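Local coordinates for beta-galactoside alpha-2,6-sialyltransferase (Photobacterium sp., PDB 2Z4T), which transfers sialic acid from CMP-sialic acid to galactosides such as lactose, forming an alpha-2,6 linkage and releasing CMP, at residues I35-V40 with A81-D86; E88-D93 with L110-P115; V338-Q343 with T437-D442; D399-G404 with S421-P426. All blocks are in the same frame, centred on the assembly; numbering follows the deposited sequence.

Interaction 1 of 4, residues I35-V40 with A81-D86; sequences IDEEYV and APRLDD
The carboxylate of Asp36 reaches across to the backbone of 81-86, where OD1 accepts the amide of Leu84 (N to OD1 2.8 Å). The N-H arrives from above the carboxylate plane, about 46° out of it. CG stands beside the residue's own backbone N (chi1 -64°), and the other oxygen, OD2, forms a salt bridge with Arg193. Glu37 and Arg83 meet obliquely through their chains: Glu37 CD lies 3.5 Å from Arg83 CG. Their carboxylate and guanidinium planes are only 18° apart, yet Glu37 OE2 sits 4.3 Å from Arg83 NE and well out of the guanidinium plane, so charge attraction acts without a directed bond. Ala81 turns its methyl toward the type II turn 35-38, with CB 3.3 Å from Ile35 O; a small residue suits so close an approach. A nearly straight bond joins Ala81 N to Glu38 O (2.7 Å), while Glu37 N is shared weakly between Ala81 O and Pro82 O. This junction of loops in the PKD-like domain is thus fixed mainly by backbone amides and one buried carboxylate, whose negative charge is probably stabilised by Arg193, while the Glu37-Arg83 pair adds a looser electrostatic attraction.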
loop_
_atom_site.group_PDB
_atom_site.type_symbol
_atom_site.label_atom_id
_atom_site.label_comp_id
_atom_site.label_asym_id
_atom_site.label_seq_id
_atom_site.Cartn_x
_atom_site.Cartn_y
_atom_site.Cartn_z
ATOM N N ILE A 35 -7.338 12.078 21.810
ATOM C CA ILE A 35 -7.459 10.719 22.307
ATOM C C ILE A 35 -7.412 10.689 23.823
ATOM O O ILE A 35 -6.941 11.637 24.451
ATOM C CB ILE A 35 -6.358 9.808 21.752
ATOM C CG1 ILE A 35 -4.976 10.265 22.245
ATOM C CG2 ILE A 35 -6.424 9.781 20.249
ATOM C CD1 ILE A 35 -3.858 9.248 22.035
ATOM N N ASP A 36 -7.898 9.586 24.400
ATOM C CA ASP A 36 -7.905 9.378 25.841
ATOM C C ASP A 36 -6.565 9.769 26.442
ATOM O O ASP A 36 -5.519 9.362 25.945
ATOM C CB ASP A 36 -8.223 7.912 26.169
ATOM C CG ASP A 36 -9.626 7.490 25.719
ATOM O OD1 ASP A 36 -10.200 6.577 26.357
ATOM O OD2 ASP A 36 -10.156 8.070 24.731
ATOM N N GLU A 37 -6.605 10.575 27.501
ATOM C CA GLU A 37 -5.411 10.955 28.303
ATOM C C GLU A 37 -4.515 11.962 27.617
ATOM O O GLU A 37 -3.468 12.317 28.149
ATOM C CB GLU A 37 -4.590 9.738 28.783
ATOM C CG GLU A 37 -5.469 8.589 29.201
ATOM C CD GLU A 37 -4.796 7.615 30.115
ATOM O OE1 GLU A 37 -4.476 6.502 29.658
ATOM O OE2 GLU A 37 -4.613 7.945 31.297
ATOM N N GLU A 38 -4.918 12.417 26.439
ATOM C CA GLU A 38 -4.157 13.441 25.760
ATOM C C GLU A 38 -4.302 14.761 26.516
ATOM O O GLU A 38 -5.399 15.133 26.962
ATOM C CB GLU A 38 -4.588 13.596 24.301
ATOM C CG GLU A 38 -3.737 14.596 23.516
ATOM C CD GLU A 38 -4.124 14.688 22.045
ATOM O OE1 GLU A 38 -4.751 13.730 21.517
ATOM O OE2 GLU A 38 -3.801 15.727 21.416
ATOM N N TYR A 39 -3.161 15.420 26.689
ATOM C CA TYR A 39 -3.061 16.743 27.254
ATOM C C TYR A 39 -3.374 17.781 26.175
ATOM O O TYR A 39 -2.943 17.658 25.013
ATOM C CB TYR A 39 -1.653 16.959 27.823
ATOM C CG TYR A 39 -1.419 18.380 28.279
ATOM C CD1 TYR A 39 -0.628 19.251 27.524
ATOM C CD2 TYR A 39 -2.020 18.869 29.450
ATOM C CE1 TYR A 39 -0.423 20.567 27.927
ATOM C CE2 TYR A 39 -1.821 20.192 29.860
ATOM C CZ TYR A 39 -1.022 21.029 29.085
ATOM O OH TYR A 39 -0.824 22.337 29.458
ATOM N N VAL A 40 -4.142 18.794 26.562
ATOM C CA VAL A 40 -4.525 19.864 25.657
ATOM C C VAL A 40 -4.268 21.176 26.349
ATOM O O VAL A 40 -4.635 21.358 27.517
ATOM C CB VAL A 40 -6.035 19.849 25.333
ATOM C CG1 VAL A 40 -6.338 20.793 24.191
ATOM C CG2 VAL A 40 -6.521 18.449 24.995
ATOM N N ALA A 81 -7.583 14.699 28.573
ATOM C CA ALA A 81 -8.729 13.923 28.126
ATOM C C ALA A 81 -8.885 12.746 29.071
ATOM O O ALA A 81 -7.882 12.220 29.543
ATOM C CB ALA A 81 -8.499 13.435 26.716
ATOM N N PRO A 82 -10.132 12.323 29.356
ATOM C CA PRO A 82 -10.350 11.250 30.325
ATOM C C PRO A 82 -10.072 9.883 29.708
ATOM O O PRO A 82 -9.834 9.792 28.494
ATOM C CB PRO A 82 -11.836 11.371 30.652
ATOM C CG PRO A 82 -12.447 11.911 29.434
ATOM C CD PRO A 82 -11.398 12.794 28.770
ATOM N N ARG A 83 -10.075 8.845 30.546
ATOM C CA ARG A 83 -10.053 7.468 30.088
ATOM C C ARG A 83 -11.499 7.071 29.857
ATOM O O ARG A 83 -12.335 7.242 30.738
ATOM C CB ARG A 83 -9.437 6.563 31.144
ATOM C CG ARG A 83 -7.996 6.843 31.389
ATOM C CD ARG A 83 -7.372 5.800 32.261
ATOM N NE ARG A 83 -7.588 6.057 33.682
ATOM C CZ ARG A 83 -7.220 5.216 34.647
ATOM N NH1 ARG A 83 -6.619 4.062 34.344
ATOM N NH2 ARG A 83 -7.459 5.522 35.918
ATOM N N LEU A 84 -11.801 6.545 28.672
ATOM C CA LEU A 84 -13.195 6.266 28.317
ATOM C C LEU A 84 -13.387 4.859 27.801
ATOM O O LEU A 84 -12.420 4.185 27.444
ATOM C CB LEU A 84 -13.693 7.254 27.259
ATOM C CG LEU A 84 -13.641 8.737 27.579
ATOM C CD1 LEU A 84 -13.913 9.540 26.302
ATOM C CD2 LEU A 84 -14.646 9.067 28.707
ATOM N N ASP A 85 -14.650 4.433 27.769
ATOM C CA ASP A 85 -15.050 3.184 27.141
ATOM C C ASP A 85 -15.595 3.436 25.738
ATOM O O ASP A 85 -15.527 2.556 24.891
ATOM C CB ASP A 85 -16.117 2.514 27.989
ATOM C CG ASP A 85 -15.604 2.128 29.364
ATOM O OD1 ASP A 85 -14.476 1.597 29.459
ATOM O OD2 ASP A 85 -16.328 2.364 30.355
ATOM N N ASP A 86 -16.139 4.638 25.524
ATOM C CA ASP A 86 -16.783 5.035 24.277
ATOM C C ASP A 86 -16.474 6.488 24.008
ATOM O O ASP A 86 -16.534 7.324 24.922
ATOM C CB ASP A 86 -18.300 4.886 24.380
ATOM C CG ASP A 86 -18.725 3.477 24.701
ATOM O OD1 ASP A 86 -18.328 2.543 23.971
ATOM O OD2 ASP A 86 -19.459 3.297 25.683
#

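Interaction 2 of 4, residues E88-D93 with L110-P115; sequences EKYCFD and LNVVAP
Glu88 pairs with Val112 and Tyr90 with Leu110, each pair exchanging N-H and C=O, so that four backbone hydrogen bonds join the segments. Glu88 N lies 3.0 Å from Val112 O, and Leu110 N 2.8 Å from Tyr90 O at an almost linear 177°. Between them Lys89 and Asn111 form a non-hydrogen-bonded pair, where Lys89 CA also makes a CA-H...O contact to Leu110 O. These are neighbouring strands of a beta hairpin in the immunoglobulin-like sandwich, and alternation gives each face its own character. The apolar contacts lie on the face of Tyr90, Leu110 and Val112: Val112 CG2 approaches Tyr90 CD1 at 4.0 Å, and Leu110 CD1 reaches Phe92 CE1 at 3.8 Å, their side chains crossing at about a right angle. Valine and leucine suit this face because they offer methyls to the rings, apolar against apolar. On the other face the flexible Lys89 chain passes Asn111, its CE 3.3 Å from OD1, while Asn111 ND2 bonds to Asn31 and Thr33 on strand 26-35. Among the polar ends, Tyr90 OH makes a weak bond to Glu88 OE2 and also meets Gln64 N; Glu88 OE1 accepts Thr63 N. A covalent tie, the Cys91-Cys61 disulfide, links strand 88-98 to strand 52-61.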
loop_
_atom_site.group_PDB
_atom_site.type_symbol
_atom_site.label_atom_id
_atom_site.label_comp_id
_atom_site.label_asym_id
_atom_site.label_seq_id
_atom_site.Cartn_x
_atom_site.Cartn_y
_atom_site.Cartn_z
ATOM N N GLU A 88 -16.557 10.305 23.190
ATOM C CA GLU A 88 -17.422 11.273 23.824
ATOM C C GLU A 88 -16.921 12.695 23.608
ATOM O O GLU A 88 -15.729 12.954 23.727
ATOM C CB GLU A 88 -17.525 10.984 25.327
ATOM C CG GLU A 88 -18.583 11.839 25.985
ATOM C CD GLU A 88 -18.636 11.726 27.506
ATOM O OE1 GLU A 88 -19.547 12.363 28.074
ATOM O OE2 GLU A 88 -17.774 11.047 28.124
ATOM N N LYS A 89 -17.855 13.605 23.325
ATOM C CA LYS A 89 -17.564 15.031 23.207
ATOM C C LYS A 89 -17.603 15.736 24.554
ATOM O O LYS A 89 -18.477 15.459 25.383
ATOM C CB LYS A 89 -18.514 15.714 22.190
ATOM C CG LYS A 89 -18.255 15.206 20.730
ATOM C CD LYS A 89 -19.192 15.812 19.666
ATOM C CE LYS A 89 -19.004 15.132 18.282
ATOM N NZ LYS A 89 -19.355 13.685 18.350
ATOM N N TYR A 90 -16.627 16.620 24.769
ATOM C CA TYR A 90 -16.549 17.465 25.967
ATOM C C TYR A 90 -16.568 18.939 25.543
ATOM O O TYR A 90 -15.923 19.301 24.556
ATOM C CB TYR A 90 -15.305 17.110 26.816
ATOM C CG TYR A 90 -15.527 15.865 27.638
ATOM C CD1 TYR A 90 -15.461 14.606 27.056
ATOM C CD2 TYR A 90 -15.874 15.951 28.988
ATOM C CE1 TYR A 90 -15.722 13.458 27.796
ATOM C CE2 TYR A 90 -16.135 14.815 29.739
ATOM C CZ TYR A 90 -16.059 13.576 29.147
ATOM O OH TYR A 90 -16.323 12.459 29.890
ATOM N N CYS A 91 -17.311 19.771 26.272
ATOM C CA CYS A 91 -17.453 21.189 25.943
ATOM C C CYS A 91 -16.953 22.099 27.059
ATOM O O CYS A 91 -17.169 21.829 28.245
ATOM C CB CYS A 91 -18.911 21.542 25.720
ATOM S SG CYS A 91 -19.830 20.483 24.622
ATOM N N PHE A 92 -16.320 23.201 26.658
ATOM C CA PHE A 92 -15.795 24.211 27.578
ATOM C C PHE A 92 -16.092 25.596 27.023
ATOM O O PHE A 92 -15.801 25.889 25.854
ATOM C CB PHE A 92 -14.289 24.005 27.797
ATOM C CG PHE A 92 -13.946 22.646 28.334
ATOM C CD1 PHE A 92 -13.639 21.606 27.473
ATOM C CD2 PHE A 92 -13.992 22.391 29.701
ATOM C CE1 PHE A 92 -13.345 20.328 27.957
ATOM C CE2 PHE A 92 -13.706 21.111 30.202
ATOM C CZ PHE A 92 -13.383 20.078 29.329
ATOM N N ASP A 93 -16.688 26.445 27.846
ATOM C CA ASP A 93 -17.017 27.796 27.418
ATOM C C ASP A 93 -16.138 28.800 28.126
ATOM O O ASP A 93 -16.173 28.885 29.354
ATOM C CB ASP A 93 -18.476 28.118 27.749
ATOM C CG ASP A 93 -19.459 27.226 27.018
ATOM O OD1 ASP A 93 -20.654 27.597 26.998
ATOM O OD2 ASP A 93 -19.053 26.167 26.491
ATOM N N LEU A 110 -14.132 19.379 22.415
ATOM C CA LEU A 110 -13.129 18.338 22.323
ATOM C C LEU A 110 -13.836 17.019 22.018
ATOM O O LEU A 110 -14.638 16.524 22.827
ATOM C CB LEU A 110 -12.291 18.262 23.608
ATOM C CG LEU A 110 -11.596 19.563 24.055
ATOM C CD1 LEU A 110 -10.755 19.363 25.308
ATOM C CD2 LEU A 110 -10.713 20.143 22.969
ATOM N N ASN A 111 -13.563 16.485 20.824
ATOM C CA ASN A 111 -13.982 15.147 20.446
ATOM C C ASN A 111 -12.914 14.189 20.956
ATOM O O ASN A 111 -11.786 14.141 20.407
ATOM C CB ASN A 111 -14.131 15.022 18.916
ATOM C CG ASN A 111 -14.805 16.256 18.281
ATOM O OD1 ASN A 111 -15.991 16.529 18.526
ATOM N ND2 ASN A 111 -14.042 17.010 17.460
ATOM N N VAL A 112 -13.248 13.466 22.022
ATOM C CA VAL A 112 -12.356 12.452 22.583
ATOM C C VAL A 112 -12.641 11.083 21.945
ATOM O O VAL A 112 -13.771 10.579 21.994
ATOM C CB VAL A 112 -12.427 12.351 24.145
ATOM C CG1 VAL A 112 -11.349 11.390 24.649
ATOM C CG2 VAL A 112 -12.256 13.735 24.817
ATOM N N VAL A 113 -11.612 10.498 21.336
ATOM C CA VAL A 113 -11.781 9.250 20.573
ATOM C C VAL A 113 -10.736 8.255 21.053
ATOM O O VAL A 113 -9.687 8.668 21.577
ATOM C CB VAL A 113 -11.634 9.489 19.047
ATOM C CG1 VAL A 113 -12.648 10.571 18.548
ATOM C CG2 VAL A 113 -10.190 9.905 18.701
ATOM N N ALA A 114 -11.013 6.963 20.898
ATOM C CA ALA A 114 -10.036 5.934 21.268
ATOM C C ALA A 114 -8.671 6.163 20.595
ATOM O O ALA A 114 -8.612 6.525 19.411
ATOM C CB ALA A 114 -10.561 4.555 20.924
ATOM N N PRO A 115 -7.573 5.983 21.352
ATOM C CA PRO A 115 -6.244 5.905 20.737
ATOM C C PRO A 115 -6.259 4.796 19.679
ATOM O O PRO A 115 -6.853 3.725 19.889
ATOM C CB PRO A 115 -5.346 5.484 21.900
ATOM C CG PRO A 115 -6.068 5.965 23.129
ATOM C CD PRO A 115 -7.525 5.841 22.821
#

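Interaction 3 of 4, residues V338-Q343 with T437-D442; sequences VNFDKQ and TDMLPD
Lys342 crosses Met439 at a slant to put its ammonium on the backbone carbonyl of Thr437, NZ to O 2.9 Å, in the carbonyl plane. All its torsions are close to extended, beginning with CG opposite the backbone N (chi1 178°), and the chain's full length spans the gap from the first turn of helix 342-349. Met439 behaves differently: unbranched and bent at chi2 and chi3, it touches both the lysine methylenes, CG to CG 3.8 Å, and the edge of the Phe340 ring, where its CG lies in plane, 3.9 Å from CZ. Lys342 CA lies over one face of that ring, toward its outer part. Thr437 OG1 is also at the ring edge, 3.4 Å from Phe340 CE2, but its hydrogen bond goes to Val433 O. Helix 431-436 ends in a Schellman motif with Asp438 at positive phi, and Thr437 is the first residue beyond the helix. Chemically, the lysine's methylenes share the apolar packing, while its charge meets a carbonyl at a helix C-terminus, where the dipole would probably favour a cation.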
loop_
_atom_site.group_PDB
_atom_site.type_symbol
_atom_site.label_atom_id
_atom_site.label_comp_id
_atom_site.label_asym_id
_atom_site.label_seq_id
_atom_site.Cartn_x
_atom_site.Cartn_y
_atom_site.Cartn_z
ATOM N N VAL A 338 6.056 8.686 -3.764
ATOM C CA VAL A 338 6.478 7.680 -4.748
ATOM C C VAL A 338 7.618 8.166 -5.690
ATOM O O VAL A 338 8.113 7.396 -6.503
ATOM C CB VAL A 338 5.276 7.072 -5.571
ATOM C CG1 VAL A 338 4.087 6.737 -4.653
ATOM C CG2 VAL A 338 4.845 8.021 -6.704
ATOM N N ASN A 339 8.032 9.427 -5.544
ATOM C CA ASN A 339 9.054 10.071 -6.400
ATOM C C ASN A 339 8.739 10.138 -7.897
ATOM O O ASN A 339 9.626 10.017 -8.749
ATOM C CB ASN A 339 10.472 9.532 -6.144
ATOM C CG ASN A 339 10.887 9.636 -4.675
ATOM O OD1 ASN A 339 10.547 10.596 -3.994
ATOM N ND2 ASN A 339 11.607 8.630 -4.182
ATOM N N PHE A 340 7.466 10.355 -8.205
ATOM C CA PHE A 340 7.061 10.584 -9.581
ATOM C C PHE A 340 6.967 12.075 -9.915
ATOM O O PHE A 340 6.099 12.799 -9.419
ATOM C CB PHE A 340 5.749 9.861 -9.913
ATOM C CG PHE A 340 5.317 10.017 -11.356
ATOM C CD1 PHE A 340 6.262 10.036 -12.388
ATOM C CD2 PHE A 340 3.972 10.129 -11.682
ATOM C CE1 PHE A 340 5.871 10.167 -13.712
ATOM C CE2 PHE A 340 3.578 10.266 -13.005
ATOM C CZ PHE A 340 4.539 10.289 -14.026
ATOM N N ASP A 341 7.885 12.533 -10.746
ATOM C CA ASP A 341 7.803 13.878 -11.272
ATOM C C ASP A 341 7.051 13.831 -12.617
ATOM O O ASP A 341 7.625 13.557 -13.675
ATOM C CB ASP A 341 9.208 14.459 -11.414
ATOM C CG ASP A 341 9.208 15.904 -11.899
ATOM O OD1 ASP A 341 8.123 16.521 -12.115
ATOM O OD2 ASP A 341 10.330 16.417 -12.069
ATOM N N LYS A 342 5.756 14.089 -12.541
ATOM C CA LYS A 342 4.864 13.984 -13.672
ATOM C C LYS A 342 5.172 14.973 -14.777
ATOM O O LYS A 342 5.226 14.589 -15.958
ATOM C CB LYS A 342 3.433 14.165 -13.198
ATOM C CG LYS A 342 2.423 14.124 -14.287
ATOM C CD LYS A 342 1.020 14.135 -13.743
ATOM C CE LYS A 342 0.100 14.663 -14.826
ATOM N NZ LYS A 342 -1.264 14.115 -14.693
ATOM N N GLN A 343 5.373 16.242 -14.404
ATOM C CA GLN A 343 5.612 17.312 -15.380
ATOM C C GLN A 343 6.901 17.014 -16.196
ATOM O O GLN A 343 6.971 17.286 -17.405
ATOM C CB GLN A 343 5.605 18.699 -14.684
ATOM C CG GLN A 343 5.748 19.984 -15.589
ATOM C CD GLN A 343 4.878 19.958 -16.875
ATOM O OE1 GLN A 343 3.642 19.879 -16.821
ATOM N NE2 GLN A 343 5.539 20.024 -18.035
ATOM N N THR A 437 -2.281 8.495 -12.947
ATOM C CA THR A 437 -2.038 9.893 -13.271
ATOM C C THR A 437 -2.303 10.216 -14.754
ATOM O O THR A 437 -2.053 11.342 -15.216
ATOM C CB THR A 437 -0.609 10.327 -12.884
ATOM O OG1 THR A 437 0.341 9.484 -13.544
ATOM C CG2 THR A 437 -0.388 10.252 -11.323
ATOM N N ASP A 438 -2.824 9.231 -15.494
ATOM C CA ASP A 438 -3.110 9.402 -16.929
ATOM C C ASP A 438 -1.835 9.761 -17.700
ATOM O O ASP A 438 -1.820 10.692 -18.487
ATOM C CB ASP A 438 -4.214 10.449 -17.140
ATOM C CG ASP A 438 -4.737 10.469 -18.565
ATOM O OD1 ASP A 438 -4.763 9.392 -19.236
ATOM O OD2 ASP A 438 -5.131 11.575 -19.029
ATOM N N MET A 439 -0.770 9.008 -17.439
ATOM C CA MET A 439 0.569 9.249 -17.975
ATOM C C MET A 439 1.057 7.999 -18.698
ATOM O O MET A 439 2.262 7.756 -18.826
ATOM C CB MET A 439 1.546 9.601 -16.848
ATOM C CG MET A 439 1.447 11.038 -16.310
ATOM S SD MET A 439 1.550 12.277 -17.625
ATOM C CE MET A 439 3.284 12.187 -18.092
ATOM N N LEU A 440 0.110 7.193 -19.159
ATOM C CA LEU A 440 0.441 6.089 -20.033
ATOM C C LEU A 440 0.920 6.616 -21.386
ATOM O O LEU A 440 0.356 7.562 -21.936
ATOM C CB LEU A 440 -0.768 5.164 -20.191
ATOM C CG LEU A 440 -0.933 3.954 -19.249
ATOM C CD1 LEU A 440 0.015 3.916 -18.074
ATOM C CD2 LEU A 440 -2.401 3.771 -18.833
ATOM N N PRO A 441 1.965 5.980 -21.943
ATOM C CA PRO A 441 2.514 6.339 -23.244
ATOM C C PRO A 441 1.570 5.828 -24.330
ATOM O O PRO A 441 0.534 5.251 -24.001
ATOM C CB PRO A 441 3.805 5.544 -23.265
ATOM C CG PRO A 441 3.434 4.306 -22.524
ATOM C CD PRO A 441 2.675 4.828 -21.359
ATOM N N ASP A 442 1.922 6.004 -25.601
ATOM C CA ASP A 442 1.138 5.417 -26.692
ATOM C C ASP A 442 1.273 3.904 -26.795
ATOM O O ASP A 442 0.336 3.234 -27.213
ATOM C CB ASP A 442 1.522 6.030 -28.033
ATOM C CG ASP A 442 1.438 7.514 -28.003
ATOM O OD1 ASP A 442 0.297 8.024 -27.906
ATOM O OD2 ASP A 442 2.508 8.162 -28.030
#

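Interaction 4 of 4, residues D399-G404 with S421-P426; sequences DLFFKG and SMVDIP. With C5P (cytidine-5'-monophosphate), chain C.
Lys403 meets the cytosine of CMP twice: its carbonyl oxygen accepts the base amino group (C5P N4 to Lys403 O 2.8 Å), and its NZ makes a weak bond to C5P O2 at 2.9 Å. The chain bends at chi2 and chi4, and NZ also bonds to Ser427 O, but the exact placing of the ammonium is uncertain, so recognition rests more firmly on the carbonyl. Ile425 crosses this chain at about a right angle, its CG2 3.9 Å from Lys403 CD, giving the methylenes an apolar neighbour. Farther along, two backbone bonds hold the strands in parallel register: Phe402 N to Val423 O (2.8 Å) and Val423 N to Leu400 O. Phe401 lies beside Val423 and points the same way, its CD1 3.6 Å from the valine CB. On the other face Met422 SD lies obliquely 5.1 Å from the Phe402 ring centroid, a Met-aromatic contact, and the pliable thioether also packs on Phe402 CB and Leu400 CG. Helix 410-417 covers this face. Asp399, at the strand's start, belongs to a magnesium site with Tyr349, Ser352, Leu354 and Asn356; Tyr349 also meets the Phe401 ring edge-to-face. Strand 399-403, helix 410-417 and strand 423-424 form a beta-alpha-beta unit of a Rossmann-like GT-B domain, in which the nucleotide lies at the C-terminal end of the parallel strands.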
loop_
_atom_site.group_PDB
_atom_site.type_symbol
_atom_site.label_atom_id
_atom_site.label_comp_id
_atom_site.label_asym_id
_atom_site.label_seq_id
_atom_site.Cartn_x
_atom_site.Cartn_y
_atom_site.Cartn_z
ATOM N N ASP A 399 9.815 7.213 -29.563
ATOM C CA ASP A 399 10.739 7.572 -28.512
ATOM C C ASP A 399 10.713 6.457 -27.474
ATOM O O ASP A 399 9.640 5.998 -27.039
ATOM C CB ASP A 399 10.326 8.880 -27.864
ATOM C CG ASP A 399 10.422 10.059 -28.820
ATOM O OD1 ASP A 399 11.453 10.174 -29.516
ATOM O OD2 ASP A 399 9.468 10.875 -28.850
ATOM N N LEU A 400 11.912 6.029 -27.093
ATOM C CA LEU A 400 12.113 4.875 -26.243
ATOM C C LEU A 400 12.176 5.287 -24.773
ATOM O O LEU A 400 12.997 6.134 -24.408
ATOM C CB LEU A 400 13.415 4.192 -26.653
ATOM C CG LEU A 400 13.845 2.931 -25.904
ATOM C CD1 LEU A 400 12.755 1.860 -25.907
ATOM C CD2 LEU A 400 15.130 2.419 -26.542
ATOM N N PHE A 401 11.324 4.658 -23.946
ATOM C CA PHE A 401 11.245 4.875 -22.493
ATOM C C PHE A 401 11.379 3.561 -21.741
ATOM O O PHE A 401 10.958 2.499 -22.230
ATOM C CB PHE A 401 9.922 5.549 -22.129
ATOM C CG PHE A 401 9.829 6.981 -22.597
ATOM C CD1 PHE A 401 10.003 8.026 -21.704
ATOM C CD2 PHE A 401 9.578 7.278 -23.922
ATOM C CE1 PHE A 401 9.932 9.339 -22.114
ATOM C CE2 PHE A 401 9.509 8.597 -24.360
ATOM C CZ PHE A 401 9.699 9.638 -23.448
ATOM N N PHE A 402 11.963 3.620 -20.549
ATOM C CA PHE A 402 12.205 2.410 -19.769
ATOM C C PHE A 402 11.647 2.496 -18.362
ATOM O O PHE A 402 11.808 3.508 -17.695
ATOM C CB PHE A 402 13.702 2.082 -19.752
ATOM C CG PHE A 402 14.085 0.911 -18.861
ATOM C CD1 PHE A 402 13.621 -0.381 -19.125
ATOM C CD2 PHE A 402 14.939 1.101 -17.782
ATOM C CE1 PHE A 402 13.995 -1.459 -18.325
ATOM C CE2 PHE A 402 15.321 0.037 -16.979
ATOM C CZ PHE A 402 14.851 -1.253 -17.248
ATOM N N LYS A 403 11.017 1.413 -17.922
ATOM C CA LYS A 403 10.534 1.206 -16.549
ATOM C C LYS A 403 10.906 -0.268 -16.285
ATOM O O LYS A 403 10.056 -1.113 -16.511
ATOM C CB LYS A 403 9.010 1.371 -16.627
ATOM C CG LYS A 403 8.244 1.204 -15.323
ATOM C CD LYS A 403 8.842 2.141 -14.278
ATOM C CE LYS A 403 8.317 1.844 -12.956
ATOM N NZ LYS A 403 8.875 0.653 -12.325
ATOM N N GLY A 404 12.084 -0.665 -15.762
ATOM C CA GLY A 404 12.591 -0.516 -14.402
ATOM C C GLY A 404 11.445 -1.202 -13.679
ATOM O O GLY A 404 10.684 -0.472 -13.071
ATOM N N SER A 421 19.961 8.099 -25.294
ATOM C CA SER A 421 18.884 7.586 -26.166
ATOM C C SER A 421 17.607 7.305 -25.309
ATOM O O SER A 421 16.583 7.998 -25.436
ATOM C CB SER A 421 19.257 6.421 -27.071
ATOM O OG SER A 421 18.118 5.976 -27.826
ATOM N N MET A 422 17.682 6.321 -24.414
ATOM C CA MET A 422 16.526 5.935 -23.598
ATOM C C MET A 422 16.262 6.895 -22.436
ATOM O O MET A 422 17.194 7.428 -21.852
ATOM C CB MET A 422 16.740 4.531 -23.057
ATOM C CG MET A 422 15.524 3.872 -22.466
ATOM S SD MET A 422 15.753 2.083 -22.462
ATOM C CE MET A 422 17.038 1.975 -21.246
ATOM N N VAL A 423 14.989 7.091 -22.109
ATOM C CA VAL A 423 14.576 7.830 -20.923
ATOM C C VAL A 423 14.040 6.885 -19.824
ATOM O O VAL A 423 13.142 6.096 -20.079
ATOM C CB VAL A 423 13.498 8.866 -21.290
ATOM C CG1 VAL A 423 13.078 9.692 -20.071
ATOM C CG2 VAL A 423 13.991 9.772 -22.418
ATOM N N ASP A 424 14.649 6.952 -18.635
ATOM C CA ASP A 424 14.192 6.314 -17.375
ATOM C C ASP A 424 13.116 7.316 -16.915
ATOM O O ASP A 424 13.448 8.474 -16.672
ATOM C CB ASP A 424 15.413 6.330 -16.464
ATOM C CG ASP A 424 15.414 5.221 -15.463
ATOM O OD1 ASP A 424 15.544 4.053 -15.855
ATOM O OD2 ASP A 424 15.311 5.516 -14.256
ATOM N N ILE A 425 11.830 6.979 -16.770
ATOM C CA ILE A 425 11.093 6.307 -15.689
ATOM C C ILE A 425 11.708 5.629 -14.470
ATOM O O ILE A 425 11.824 4.406 -14.457
ATOM C CB ILE A 425 9.799 5.715 -16.147
ATOM C CG1 ILE A 425 9.427 6.314 -17.513
ATOM C CG2 ILE A 425 8.746 5.999 -15.091
ATOM C CD1 ILE A 425 8.297 5.619 -18.238
ATOM N N PRO A 426 12.038 6.415 -13.426
ATOM C CA PRO A 426 12.684 5.806 -12.276
ATOM C C PRO A 426 12.007 4.516 -11.868
ATOM O O PRO A 426 10.788 4.462 -11.653
ATOM C CB PRO A 426 12.617 6.906 -11.210
ATOM C CG PRO A 426 12.782 8.161 -12.030
ATOM C CD PRO A 426 11.921 7.880 -13.268
HETATM O O3P C5P C . 6.825 -7.657 -12.145
HETATM P P C5P C . 6.077 -7.939 -10.896
HETATM O O1P C5P C . 7.094 -8.250 -9.808
HETATM O O2P C5P C . 4.917 -8.890 -11.109
HETATM O "O5'" C5P C . 5.359 -6.580 -10.525
HETATM C "C5'" C5P C . 4.812 -6.336 -9.248
HETATM C "C4'" C5P C . 4.614 -4.823 -9.185
HETATM O "O4'" C5P C . 5.879 -4.160 -9.319
HETATM C "C3'" C5P C . 3.793 -4.267 -10.334
HETATM O "O3'" C5P C . 2.395 -4.249 -10.064
HETATM C "C2'" C5P C . 4.288 -2.849 -10.402
HETATM O "O2'" C5P C . 3.785 -2.089 -9.301
HETATM C "C1'" C5P C . 5.746 -2.963 -10.097
HETATM N N1 C5P C . 6.518 -3.009 -11.337
HETATM C C2 C5P C . 6.810 -1.793 -12.014
HETATM N N3 C5P C . 7.542 -1.798 -13.156
HETATM C C4 C5P C . 8.001 -2.967 -13.679
HETATM C C5 C5P C . 7.727 -4.190 -13.031
HETATM C C6 C5P C . 6.979 -4.182 -11.841
HETATM O O2 C5P C . 6.395 -0.707 -11.584
HETATM N N4 C5P C . 8.740 -2.929 -14.817
#

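Overall arrangement
Interactions 1 and 2 belong to the PKD-like domain and touch directly, Leu84 CD1 meeting Val112 CG1, with centres about 8 Å apart; both are partly buried. Interactions 3 and 4 lie in the sialyltransferase part of the chain, are more deeply buried and have centres about 12 Å apart, though their segments do not touch. Helix 342-349 connects them: interaction 3 contains its start, while Leu345 packs against both Phe340 and Phe401. Centres of the two groups are more than 40 Å apart. Strand pairing dominates interactions 2 and 4, antiparallel in the sandwich and parallel in the nucleotide-binding domain, whereas interaction 1 joins loops by backbone bonds and an aspartate, and interaction 3 a helix start to a helix end by a lysine on a carbonyl. Among the four, interaction 4 contacts CMP.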